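Local coordinates for alanine dehydrogenase/pyridine nucleotide transhydrogenase (Mycobacterium smegmatis str. MC2 155, PDB 3P2Y), which probably acts as the alpha 1 subunit of a proton-translocating transhydrogenase that passes hydride between NADH and NADP, at residues F132-I137 and M146-S151; V161-S166 and T326-L331; R170-L175 and F266-T271; Q198-A203 and E221-V226; S296-L301 and G307-T312. All coordinates share one frame; numbering follows the deposited sequence.

Overall arrangement
Along the chain, contact 1 comes first and belongs to the six-stranded parallel sheet of the N-terminal part, where strand 130-133 leads into helix 148-167. That same helix carries one side of contact 2 and so ties this sheet to the seven-stranded, Rossmann-like sheet; the centres of contacts 1 and 2 are about 23 Å apart. Contact 2 joins residues far apart in sequence, and contacts 3, 4 and 5 all fall between its two segments. Contacts 3 and 5 use neighbouring strands, 268-271 and 297-300, while contact 4 pairs two crossover helices of the nucleotide-binding fold. Contacts 2 and 5 are the closest pair, their centres about 10 Å apart. Contacts 2 and 3 also reach the second subunit.

Contact 1 of 5, residues F132-I137 and M146-S151; sequences FAMESI and MDALSS
M134, E135 and I137 meet M146, A148 and L149 in a mixed apolar and water-bridged contact between a strand end and a helix start. It lies at the edge of the six-stranded parallel sheet, where strand 130-133 runs into a 3-10 turn and the chain returns as the N-capped beginning of helix 148-167. M134 is bent at both chi2 and chi3, and this folds its terminal methyl back to the helix: M134 CE lies 3.9 Å from A148 CB and 3.4 Å from M146 O. A flexible thioether suits this buried site, and the small alanine lets the helix come near it. I137 and M146 cross at about a right angle, with I137 CG2 3.9 Å from M146 CB, while the sulfur end of M146 runs on toward I368 and A349. L149 lies over the backbone of E135, its CD1 3.7 Å from E135 O. The carboxylate of E135 leaves the contact and accepts from the backbone N-H groups of L112 and A113.

Ordered water bridges polar groups of the two segments. One water takes the N-H of L149 (water to L149 N 3.0 Å) and sits 2.7 Å from M134 O; a second, bound by I137 O, also reaches D147 OD1 weakly. D147 precedes the helix and caps it, which suits an aspartate because its short carboxylate can take a helix N-H that lacks a carbonyl partner. S150 N donates to D147 OD1 over 3.0 Å, arriving from above the carboxylate plane.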
# COMPACT_ATOMS: atom_id res chain seq x y z
N PHE A 132 -24.44 -24.72 -5.65
CA PHE A 132 -23.48 -24.60 -6.74
C PHE A 132 -22.25 -23.94 -6.19
O PHE A 132 -22.35 -22.85 -5.64
CB PHE A 132 -24.07 -23.77 -7.89
CG PHE A 132 -25.30 -24.39 -8.51
CD1 PHE A 132 -25.18 -25.27 -9.58
CD2 PHE A 132 -26.57 -24.15 -7.98
CE1 PHE A 132 -26.31 -25.88 -10.16
CE2 PHE A 132 -27.72 -24.76 -8.52
CZ PHE A 132 -27.58 -25.62 -9.62
N ALA A 133 -21.11 -24.61 -6.31
CA ALA A 133 -19.81 -24.09 -5.82
C ALA A 133 -19.13 -23.26 -6.92
O ALA A 133 -18.86 -23.77 -8.04
CB ALA A 133 -18.88 -25.25 -5.42
N MET A 134 -18.84 -22.01 -6.63
CA MET A 134 -18.21 -21.16 -7.63
C MET A 134 -16.81 -21.69 -7.99
O MET A 134 -16.35 -21.50 -9.12
CB MET A 134 -18.17 -19.70 -7.16
CG MET A 134 -19.58 -19.04 -7.04
SD MET A 134 -20.53 -19.05 -8.60
CE MET A 134 -19.55 -17.86 -9.57
N GLU A 135 -16.15 -22.38 -7.06
CA GLU A 135 -14.84 -22.98 -7.36
C GLU A 135 -14.93 -24.06 -8.43
O GLU A 135 -13.91 -24.40 -9.06
CB GLU A 135 -14.21 -23.62 -6.10
CG GLU A 135 -14.03 -22.69 -4.89
CD GLU A 135 -15.19 -22.82 -3.88
OE1 GLU A 135 -16.35 -23.02 -4.29
OE2 GLU A 135 -14.93 -22.66 -2.67
N SER A 136 -16.13 -24.62 -8.62
CA SER A 136 -16.35 -25.77 -9.51
C SER A 136 -16.91 -25.37 -10.88
O SER A 136 -17.22 -26.25 -11.70
CB SER A 136 -17.24 -26.83 -8.85
OG SER A 136 -16.58 -27.37 -7.70
N ILE A 137 -17.01 -24.06 -11.14
CA ILE A 137 -17.36 -23.56 -12.47
C ILE A 137 -16.27 -24.07 -13.43
O ILE A 137 -15.08 -23.85 -13.19
CB ILE A 137 -17.42 -21.99 -12.51
CG1 ILE A 137 -18.54 -21.46 -11.60
CG2 ILE A 137 -17.62 -21.47 -13.96
CD1 ILE A 137 -19.93 -21.73 -12.11
N MET A 146 -18.18 -16.21 -15.54
CA MET A 146 -18.61 -16.81 -14.25
C MET A 146 -17.43 -17.20 -13.38
O MET A 146 -17.62 -17.82 -12.33
CB MET A 146 -19.46 -18.08 -14.49
CG MET A 146 -20.71 -17.82 -15.27
SD MET A 146 -21.38 -19.38 -15.93
CE MET A 146 -22.37 -18.70 -17.26
N ASP A 147 -16.21 -16.83 -13.80
CA ASP A 147 -15.02 -17.35 -13.14
C ASP A 147 -14.66 -16.51 -11.92
O ASP A 147 -13.85 -15.57 -11.99
CB ASP A 147 -13.85 -17.36 -14.13
CG ASP A 147 -12.62 -18.07 -13.59
OD1 ASP A 147 -12.54 -18.40 -12.38
OD2 ASP A 147 -11.68 -18.29 -14.41
N ALA A 148 -15.29 -16.85 -10.79
CA ALA A 148 -15.03 -16.14 -9.53
C ALA A 148 -13.62 -16.33 -8.97
O ALA A 148 -13.05 -15.42 -8.35
CB ALA A 148 -16.09 -16.56 -8.48
N LEU A 149 -13.07 -17.54 -9.09
CA LEU A 149 -11.69 -17.73 -8.67
C LEU A 149 -10.77 -16.71 -9.37
O LEU A 149 -9.93 -16.08 -8.70
CB LEU A 149 -11.21 -19.19 -8.88
CG LEU A 149 -11.84 -20.21 -7.92
CD1 LEU A 149 -11.53 -21.63 -8.44
CD2 LEU A 149 -11.41 -20.01 -6.44
N SER A 150 -10.96 -16.49 -10.67
CA SER A 150 -10.13 -15.53 -11.43
C SER A 150 -10.38 -14.08 -11.02
O SER A 150 -9.44 -13.29 -10.86
CB SER A 150 -10.36 -15.71 -12.94
OG SER A 150 -9.79 -14.66 -13.68
N SER A 151 -11.65 -13.69 -10.87
CA SER A 151 -11.88 -12.26 -10.54
C SER A 151 -11.27 -11.91 -9.18
O SER A 151 -10.68 -10.84 -9.03
CB SER A 151 -13.37 -11.87 -10.59
OG SER A 151 -14.14 -12.49 -9.56
O HOH W 1 -14.57 -19.83 -10.33
O HOH W 2 -14.06 -21.11 -12.99

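Contact 2 of 5, residues V161-S166 and T326-L331; sequences VLLGAS and TSPLNL
L163 pushes one methyl, CD2, against T326 and P328, and almost all of the close packing rests on that single carbon. L163 CD2 lies 3.7 Å from P328 CG and 3.8 Å from T326 CG2. L163 and T326 approach tip to tip, whereas the leucine and the proline ring cross obliquely. With CG anti to the backbone N (chi1 177°) and a turn at chi2, the leucine reaches out from helix 148-167 to set CD2 beside the ring. Branched and cyclic carbons suit this place, since they offer methyl and methylene surface without needing polar partners. The hydroxyl of T326 does have one, because OG1 is hydrogen-bonded to T317 OG1.

T326 ends strand 323-326 of the Rossmann-like sheet, and P328 lies in the loop leading to helix 336-354, so the contact fixes a strand exit against helix 148-167, which runs between the two sheets. Another face of that helix, about a quarter-turn round, meets the second subunit, where L162 packs on A165 of that subunit.

Farther along the loop the packing thins out. L331 points toward the helix, yet its CD2 stays 4.7 Å from L163 CD2, and it packs instead on A156 and A160. L329 is exposed. N330 turns to other partners, its ND2 donating to E35. L163 and P328 are only partly buried, leaving this side of the contact nearer to solvent.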
# COMPACT_ATOMS: atom_id res chain seq x y z
N VAL A 161 0.97 -6.61 -4.68
CA VAL A 161 2.01 -5.65 -5.03
C VAL A 161 1.94 -4.42 -4.16
O VAL A 161 3.00 -3.90 -3.74
CB VAL A 161 1.96 -5.25 -6.55
CG1 VAL A 161 2.96 -4.10 -6.87
CG2 VAL A 161 2.30 -6.48 -7.35
N LEU A 162 0.74 -3.88 -3.94
CA LEU A 162 0.65 -2.72 -3.05
C LEU A 162 1.22 -3.04 -1.67
O LEU A 162 1.88 -2.19 -1.04
CB LEU A 162 -0.80 -2.17 -2.93
CG LEU A 162 -1.35 -1.59 -4.24
CD1 LEU A 162 -2.78 -1.08 -4.02
CD2 LEU A 162 -0.46 -0.45 -4.71
N LEU A 163 0.98 -4.26 -1.21
CA LEU A 163 1.44 -4.65 0.14
C LEU A 163 2.95 -4.76 0.13
O LEU A 163 3.61 -4.24 1.04
CB LEU A 163 0.82 -6.00 0.54
CG LEU A 163 1.27 -6.55 1.90
CD1 LEU A 163 0.96 -5.54 3.04
CD2 LEU A 163 0.59 -7.93 2.16
N GLY A 164 3.50 -5.40 -0.89
CA GLY A 164 4.97 -5.50 -1.02
C GLY A 164 5.62 -4.12 -1.05
O GLY A 164 6.64 -3.85 -0.36
N ALA A 165 5.07 -3.23 -1.88
CA ALA A 165 5.63 -1.87 -2.00
C ALA A 165 5.48 -1.10 -0.70
O ALA A 165 6.36 -0.28 -0.35
CB ALA A 165 4.95 -1.12 -3.16
N SER A 166 4.38 -1.34 0.02
CA SER A 166 4.15 -0.62 1.29
C SER A 166 5.09 -1.09 2.41
O SER A 166 5.45 -0.31 3.33
CB SER A 166 2.69 -0.82 1.73
OG SER A 166 1.83 -0.20 0.77
N THR A 326 5.60 -11.70 4.55
CA THR A 326 4.21 -11.38 4.91
C THR A 326 3.25 -12.37 4.28
O THR A 326 3.50 -12.82 3.16
CB THR A 326 3.86 -9.92 4.56
OG1 THR A 326 2.56 -9.59 5.09
CG2 THR A 326 3.89 -9.68 3.00
N SER A 327 2.18 -12.70 4.99
CA SER A 327 1.27 -13.74 4.53
C SER A 327 -0.19 -13.30 4.67
O SER A 327 -0.92 -13.77 5.59
CB SER A 327 1.55 -15.07 5.29
OG SER A 327 0.61 -16.07 4.93
N PRO A 328 -0.66 -12.44 3.76
CA PRO A 328 -2.07 -12.03 3.81
C PRO A 328 -2.98 -13.17 3.47
O PRO A 328 -2.69 -13.92 2.54
CB PRO A 328 -2.18 -10.97 2.71
CG PRO A 328 -1.04 -11.26 1.76
CD PRO A 328 0.10 -11.80 2.66
N LEU A 329 -4.09 -13.30 4.20
CA LEU A 329 -5.00 -14.43 3.97
C LEU A 329 -6.27 -14.08 3.20
O LEU A 329 -6.95 -14.99 2.69
CB LEU A 329 -5.37 -15.11 5.29
CG LEU A 329 -4.15 -15.71 5.99
CD1 LEU A 329 -4.59 -16.19 7.37
CD2 LEU A 329 -3.47 -16.89 5.17
N ASN A 330 -6.60 -12.80 3.11
CA ASN A 330 -7.81 -12.46 2.35
C ASN A 330 -7.64 -11.13 1.67
O ASN A 330 -8.20 -10.11 2.10
CB ASN A 330 -9.04 -12.49 3.29
CG ASN A 330 -10.38 -12.41 2.54
OD1 ASN A 330 -10.42 -12.22 1.30
ND2 ASN A 330 -11.49 -12.54 3.29
N LEU A 331 -6.80 -11.11 0.63
CA LEU A 331 -6.59 -9.84 -0.08
C LEU A 331 -7.85 -9.27 -0.78
O LEU A 331 -8.02 -8.05 -0.81
CB LEU A 331 -5.40 -9.94 -1.04
CG LEU A 331 -4.06 -10.01 -0.30
CD1 LEU A 331 -2.95 -10.25 -1.35
CD2 LEU A 331 -3.74 -8.69 0.47

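Contact 3 of 5, residues R170-L175 and F266-T271; sequences RFVPML and FDIVIT
R170 and D267 form a salt bridge, with R170 NH2 2.9 Å from D267 OD1. The arginine leaves its backbone with CG beside the N, runs straight through chi2, then bends at chi3 (-61°), and this bend brings the guanidinium across the aspartate. The bond is bent, 137° through the hydrogen, and OD1 is met on its anti side. The guanidinium and carboxylate planes stand 64° apart, so the groups pair through one oxygen and not side by side.

R170 NH1 bonds to P294 O and forms a salt bridge with E337 of the second subunit, NH2 also bonds to S296 OG, and S186 N donates to D267 OD2. D267 stands just before strand 268-271, in the middle of the Rossmann-like sheet, and the pair ties the start of that strand to the loop following helix 148-167.

Beyond the salt bridge, at V172 and I268, the contact turns apolar. I268 is extended at chi2, sending CD1 out to V172 CG2 at 3.9 Å, and the two side chains cross at about a right angle. Beta-branched residues fit here, their bulk held close to the backbone; V172 also packs on A165 and L206.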
# COMPACT_ATOMS: atom_id res chain seq x y z
N ARG A 170 12.38 0.57 0.58
CA ARG A 170 12.93 1.30 -0.59
C ARG A 170 11.80 1.63 -1.56
O ARG A 170 10.75 0.96 -1.55
CB ARG A 170 13.93 0.39 -1.31
CG ARG A 170 15.27 0.23 -0.53
CD ARG A 170 16.29 -0.63 -1.27
NE ARG A 170 15.83 -2.03 -1.53
CZ ARG A 170 15.90 -3.02 -0.64
NH1 ARG A 170 16.28 -2.81 0.63
NH2 ARG A 170 15.53 -4.24 -1.01
N PHE A 171 12.03 2.65 -2.39
CA PHE A 171 11.14 2.98 -3.51
C PHE A 171 11.01 1.81 -4.44
O PHE A 171 11.97 1.05 -4.62
CB PHE A 171 11.75 4.10 -4.34
CG PHE A 171 11.55 5.49 -3.78
CD1 PHE A 171 10.28 6.09 -3.77
CD2 PHE A 171 12.65 6.21 -3.29
CE1 PHE A 171 10.10 7.42 -3.28
CE2 PHE A 171 12.49 7.54 -2.79
CZ PHE A 171 11.22 8.13 -2.75
N VAL A 172 9.86 1.72 -5.12
CA VAL A 172 9.77 0.82 -6.27
C VAL A 172 10.31 1.50 -7.56
O VAL A 172 11.16 0.91 -8.23
CB VAL A 172 8.33 0.28 -6.47
CG1 VAL A 172 8.19 -0.39 -7.88
CG2 VAL A 172 8.00 -0.75 -5.37
N PRO A 173 9.82 2.72 -7.89
CA PRO A 173 10.30 3.32 -9.16
C PRO A 173 11.72 3.87 -9.05
O PRO A 173 12.13 4.28 -7.96
CB PRO A 173 9.34 4.50 -9.38
CG PRO A 173 8.81 4.83 -7.98
CD PRO A 173 8.75 3.51 -7.27
N MET A 174 12.43 3.88 -10.17
CA MET A 174 13.68 4.62 -10.27
C MET A 174 13.34 6.11 -10.09
O MET A 174 12.40 6.61 -10.70
CB MET A 174 14.31 4.39 -11.66
CG MET A 174 15.70 4.98 -11.80
SD MET A 174 16.08 4.92 -13.55
CE MET A 174 15.22 6.42 -14.07
N LEU A 175 14.10 6.80 -9.25
CA LEU A 175 13.90 8.24 -9.13
C LEU A 175 15.23 8.98 -9.15
O LEU A 175 16.24 8.51 -8.61
CB LEU A 175 13.08 8.60 -7.88
CG LEU A 175 11.64 8.05 -7.70
CD1 LEU A 175 11.17 8.43 -6.34
CD2 LEU A 175 10.65 8.58 -8.74
N PHE A 266 16.30 -10.35 -5.77
CA PHE A 266 15.11 -9.48 -5.95
C PHE A 266 14.74 -8.71 -4.69
O PHE A 266 14.95 -9.21 -3.57
CB PHE A 266 13.92 -10.32 -6.41
CG PHE A 266 14.04 -10.76 -7.84
CD1 PHE A 266 13.56 -9.97 -8.86
CD2 PHE A 266 14.70 -11.96 -8.14
CE1 PHE A 266 13.70 -10.38 -10.21
CE2 PHE A 266 14.87 -12.37 -9.47
CZ PHE A 266 14.37 -11.58 -10.49
N ASP A 267 14.16 -7.52 -4.88
CA ASP A 267 13.71 -6.69 -3.75
C ASP A 267 12.32 -7.07 -3.27
O ASP A 267 12.00 -6.88 -2.09
CB ASP A 267 13.75 -5.20 -4.17
CG ASP A 267 15.12 -4.80 -4.68
OD1 ASP A 267 16.06 -4.73 -3.84
OD2 ASP A 267 15.27 -4.57 -5.92
N ILE A 268 11.48 -7.56 -4.19
CA ILE A 268 10.12 -7.95 -3.84
C ILE A 268 9.90 -9.28 -4.52
O ILE A 268 10.14 -9.39 -5.72
CB ILE A 268 9.06 -6.91 -4.34
CG1 ILE A 268 9.28 -5.56 -3.61
CG2 ILE A 268 7.63 -7.43 -4.01
CD1 ILE A 268 8.41 -4.39 -4.10
N VAL A 269 9.42 -10.28 -3.77
CA VAL A 269 9.11 -11.59 -4.34
C VAL A 269 7.68 -11.91 -3.94
O VAL A 269 7.32 -11.89 -2.73
CB VAL A 269 10.07 -12.71 -3.81
CG1 VAL A 269 9.61 -14.09 -4.33
CG2 VAL A 269 11.52 -12.41 -4.20
N ILE A 270 6.84 -12.18 -4.95
CA ILE A 270 5.43 -12.49 -4.70
C ILE A 270 5.22 -13.93 -5.12
O ILE A 270 5.56 -14.31 -6.24
CB ILE A 270 4.51 -11.53 -5.51
CG1 ILE A 270 4.81 -10.08 -5.10
CG2 ILE A 270 3.03 -11.90 -5.30
CD1 ILE A 270 4.10 -9.02 -5.91
N THR A 271 4.67 -14.74 -4.20
CA THR A 271 4.47 -16.16 -4.51
C THR A 271 2.98 -16.47 -4.52
O THR A 271 2.24 -16.02 -3.64
CB THR A 271 5.22 -17.09 -3.50
OG1 THR A 271 4.58 -17.02 -2.22
CG2 THR A 271 6.68 -16.62 -3.33

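Contact 4 of 5, residues Q198-A203 and E221-V226; sequences QALATA and EQVRSV
L200 packs against V223 and V226 where the helices of two successive beta-alpha-beta units of a Rossmann-type fold lie side by side. Helix 194-206 follows strand 186-190, and helix 220-225 follows strand 209-213, so the contact joins neighbouring helices flanking the sheet. L200 also lies near the glycine-rich GxGxxG turn at the head of helix 194-206, consistent with a dinucleotide-binding domain.

The leucine can be followed from its root. L200 CB already meets the other segment, resting 3.6 Å from V226 CG2. From there CG lies anti to the carbonyl carbon (chi1 -71°), which directs the branch along the valines. At the tip, L200 CD1 divides its approach between V226 CG2, at 4.1 Å, and V223 CG2, at 4.2 Å. The two valines are met differently: L200 crosses V226 at about a right angle but V223 at a slant. The side chain also touches V189, V192 and A228, which continue the apolar surroundings, and leucine has the length to bridge all of these.

A201 adds a lesser contact, its CB 4.3 Å from V226 CG1; being small, it keeps the helix close to the chain at V226. That residue follows the end of helix 220-225, where the carbonyl groups lose their helical partners. Near this end S225 OG donates back to Q222 O. The carbonyl of V226 instead finds a bridging water, which donates one proton to L200 O and the other to V226 O, each at 2.8 Å.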
# COMPACT_ATOMS: atom_id res chain seq x y z
N GLN A 198 -1.48 -10.42 -12.75
CA GLN A 198 -1.86 -9.09 -12.30
C GLN A 198 -0.76 -8.49 -11.43
O GLN A 198 -0.48 -7.30 -11.53
CB GLN A 198 -3.20 -9.12 -11.54
CG GLN A 198 -3.74 -7.67 -11.25
CD GLN A 198 -3.97 -6.89 -12.55
OE1 GLN A 198 -3.22 -5.95 -12.87
NE2 GLN A 198 -4.96 -7.31 -13.32
N ALA A 199 -0.13 -9.30 -10.58
CA ALA A 199 1.03 -8.80 -9.79
C ALA A 199 2.17 -8.29 -10.71
O ALA A 199 2.72 -7.21 -10.49
CB ALA A 199 1.58 -9.91 -8.84
N LEU A 200 2.49 -9.04 -11.75
CA LEU A 200 3.51 -8.54 -12.71
C LEU A 200 3.11 -7.22 -13.34
O LEU A 200 3.95 -6.30 -13.46
CB LEU A 200 3.78 -9.58 -13.81
CG LEU A 200 4.53 -10.82 -13.33
CD1 LEU A 200 4.42 -11.89 -14.45
CD2 LEU A 200 6.02 -10.53 -13.00
N ALA A 201 1.84 -7.11 -13.77
CA ALA A 201 1.37 -5.90 -14.44
C ALA A 201 1.44 -4.73 -13.46
O ALA A 201 1.90 -3.64 -13.82
CB ALA A 201 -0.08 -6.06 -14.99
N THR A 202 0.96 -4.97 -12.24
CA THR A 202 0.90 -3.87 -11.24
C THR A 202 2.30 -3.41 -10.82
O THR A 202 2.54 -2.21 -10.69
CB THR A 202 0.04 -4.28 -10.03
OG1 THR A 202 -1.28 -4.56 -10.52
CG2 THR A 202 -0.07 -3.13 -8.99
N ALA A 203 3.20 -4.37 -10.60
CA ALA A 203 4.59 -4.03 -10.24
C ALA A 203 5.24 -3.19 -11.35
O ALA A 203 5.95 -2.21 -11.07
CB ALA A 203 5.39 -5.28 -9.98
N GLU A 221 4.54 -16.73 -22.71
CA GLU A 221 3.91 -15.68 -23.51
C GLU A 221 3.15 -14.68 -22.67
O GLU A 221 3.21 -13.49 -22.92
CB GLU A 221 2.98 -16.29 -24.56
CG GLU A 221 3.72 -16.87 -25.79
CD GLU A 221 4.06 -18.35 -25.69
OE1 GLU A 221 4.36 -18.89 -24.57
OE2 GLU A 221 4.03 -19.01 -26.76
N GLN A 222 2.42 -15.19 -21.67
CA GLN A 222 1.65 -14.29 -20.79
C GLN A 222 2.58 -13.37 -19.99
O GLN A 222 2.33 -12.16 -19.88
CB GLN A 222 0.70 -15.08 -19.87
CG GLN A 222 -0.43 -15.82 -20.66
CD GLN A 222 -1.23 -16.78 -19.78
OE1 GLN A 222 -0.66 -17.55 -19.01
NE2 GLN A 222 -2.55 -16.71 -19.88
N VAL A 223 3.65 -13.94 -19.45
CA VAL A 223 4.66 -13.18 -18.68
C VAL A 223 5.26 -12.09 -19.55
O VAL A 223 5.33 -10.92 -19.15
CB VAL A 223 5.76 -14.13 -18.14
CG1 VAL A 223 7.02 -13.40 -17.63
CG2 VAL A 223 5.16 -15.07 -17.05
N ARG A 224 5.65 -12.45 -20.78
CA ARG A 224 6.19 -11.45 -21.68
C ARG A 224 5.18 -10.36 -22.09
O ARG A 224 5.57 -9.20 -22.29
CB ARG A 224 6.80 -12.15 -22.91
CG ARG A 224 8.08 -12.91 -22.55
CD ARG A 224 8.51 -13.84 -23.70
NE ARG A 224 9.77 -14.51 -23.38
CZ ARG A 224 10.04 -15.79 -23.59
NH1 ARG A 224 9.13 -16.60 -24.11
NH2 ARG A 224 11.22 -16.28 -23.21
N SER A 225 3.89 -10.73 -22.17
CA SER A 225 2.84 -9.82 -22.66
C SER A 225 2.62 -8.67 -21.66
O SER A 225 2.10 -7.63 -22.06
CB SER A 225 1.51 -10.56 -22.89
OG SER A 225 0.87 -10.85 -21.64
N VAL A 226 3.00 -8.86 -20.39
CA VAL A 226 2.92 -7.79 -19.38
C VAL A 226 4.27 -7.11 -19.11
O VAL A 226 4.42 -6.32 -18.16
CB VAL A 226 2.20 -8.25 -18.05
CG1 VAL A 226 0.77 -8.65 -18.37
CG2 VAL A 226 2.97 -9.40 -17.34
O HOH W 3 5.51 -6.99 -15.65

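Contact 5 of 5, residues S296-L301 and G307-T312; sequences SVVVDL and GNCELT
D300 reaches with its carboxylate into the loop 307-312 and accepts from three donors there. Its CG lies anti to the backbone N (chi1 -175°), carrying the two oxygens straight out from the strand. N308 N donates to D300 OD1 over 3.0 Å, nearly straight at 169° and from the syn side. D300 OD2 takes two: T312 OG1 comes from the anti side at a short 2.5 Å, and C309 N from above the carboxylate plane at 2.9 Å. These differing directions should fix the rotation of the group, and the donors would probably favour its charged form.

The amide of N308 lies almost parallel to the carboxylate, their planes 17° apart, but its OD1 is no donor to D300 and instead accepts from T271 OG1. ND2 donates to the carbonyls of P281 and A273. G307 brings its CA to 3.2 Å from D300 OD2, where a side chain would collide, so glycine suits the place. Two residues back along the strand, V298 CG1 packs on C309 CB at 4.3 Å, and a type I turn from C309 to T312 brings the threonine hydroxyl back to the aspartate.

Strand 297-300 lies between strands 268-271 and 323-326 of the Rossmann-like sheet; V299 turns to helix 148-167, while the loop lies against helix 286-290 through L311.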
# COMPACT_ATOMS: atom_id res chain seq x y z
N SER A 296 14.24 -6.25 1.76
CA SER A 296 13.48 -6.96 0.71
C SER A 296 12.22 -7.57 1.32
O SER A 296 12.13 -7.70 2.55
CB SER A 296 14.34 -8.04 0.05
OG SER A 296 15.53 -7.47 -0.50
N VAL A 297 11.22 -7.87 0.50
CA VAL A 297 9.96 -8.40 1.03
C VAL A 297 9.54 -9.62 0.23
O VAL A 297 9.63 -9.62 -1.00
CB VAL A 297 8.80 -7.34 0.89
CG1 VAL A 297 7.48 -7.88 1.46
CG2 VAL A 297 9.14 -6.01 1.60
N VAL A 298 9.06 -10.65 0.93
CA VAL A 298 8.41 -11.79 0.31
C VAL A 298 6.93 -11.70 0.66
O VAL A 298 6.57 -11.69 1.85
CB VAL A 298 8.96 -13.16 0.87
CG1 VAL A 298 8.16 -14.38 0.30
CG2 VAL A 298 10.46 -13.30 0.56
N VAL A 299 6.08 -11.64 -0.37
CA VAL A 299 4.62 -11.60 -0.16
C VAL A 299 4.11 -12.98 -0.60
O VAL A 299 4.09 -13.31 -1.79
CB VAL A 299 3.94 -10.51 -0.99
CG1 VAL A 299 2.41 -10.45 -0.63
CG2 VAL A 299 4.61 -9.11 -0.75
N ASP A 300 3.75 -13.80 0.38
CA ASP A 300 3.35 -15.20 0.16
C ASP A 300 1.83 -15.25 0.21
O ASP A 300 1.22 -14.99 1.27
CB ASP A 300 4.01 -16.05 1.27
CG ASP A 300 3.79 -17.55 1.12
OD1 ASP A 300 2.91 -18.01 0.35
OD2 ASP A 300 4.48 -18.29 1.87
N LEU A 301 1.19 -15.53 -0.92
CA LEU A 301 -0.27 -15.56 -0.97
C LEU A 301 -0.86 -16.91 -0.60
O LEU A 301 -2.08 -17.06 -0.56
CB LEU A 301 -0.81 -15.19 -2.36
CG LEU A 301 -0.39 -13.82 -2.92
CD1 LEU A 301 -1.25 -13.46 -4.14
CD2 LEU A 301 -0.51 -12.76 -1.84
N GLY A 307 1.78 -21.94 2.90
CA GLY A 307 2.73 -20.95 2.36
C GLY A 307 3.72 -21.52 1.36
O GLY A 307 4.17 -22.65 1.50
N ASN A 308 4.08 -20.72 0.35
CA ASN A 308 5.12 -21.09 -0.60
C ASN A 308 6.50 -20.90 0.01
O ASN A 308 7.49 -21.40 -0.54
CB ASN A 308 5.05 -20.22 -1.87
CG ASN A 308 3.70 -20.33 -2.59
OD1 ASN A 308 3.04 -19.32 -2.86
ND2 ASN A 308 3.26 -21.56 -2.87
N CYS A 309 6.55 -20.14 1.11
CA CYS A 309 7.82 -19.83 1.76
C CYS A 309 7.91 -20.59 3.06
O CYS A 309 7.00 -20.56 3.88
CB CYS A 309 7.99 -18.31 2.01
SG CYS A 309 9.57 -17.84 2.77
N GLU A 310 9.05 -21.26 3.25
CA GLU A 310 9.32 -22.03 4.46
C GLU A 310 9.18 -21.22 5.77
O GLU A 310 8.81 -21.76 6.81
CB GLU A 310 10.72 -22.66 4.33
CG GLU A 310 11.26 -23.44 5.52
CD GLU A 310 12.63 -24.08 5.24
OE1 GLU A 310 13.20 -23.90 4.12
OE2 GLU A 310 13.14 -24.77 6.16
N LEU A 311 9.48 -19.93 5.70
CA LEU A 311 9.49 -19.09 6.90
C LEU A 311 8.15 -18.36 7.11
O LEU A 311 8.00 -17.61 8.07
CB LEU A 311 10.66 -18.11 6.85
CG LEU A 311 12.04 -18.77 6.78
CD1 LEU A 311 13.11 -17.75 6.42
CD2 LEU A 311 12.37 -19.47 8.11
N THR A 312 7.20 -18.59 6.21
CA THR A 312 5.91 -17.92 6.31
C THR A 312 5.15 -18.26 7.58
O THR A 312 5.03 -19.44 7.97
CB THR A 312 5.04 -18.22 5.07
OG1 THR A 312 5.56 -17.46 3.99
CG2 THR A 312 3.56 -17.89 5.29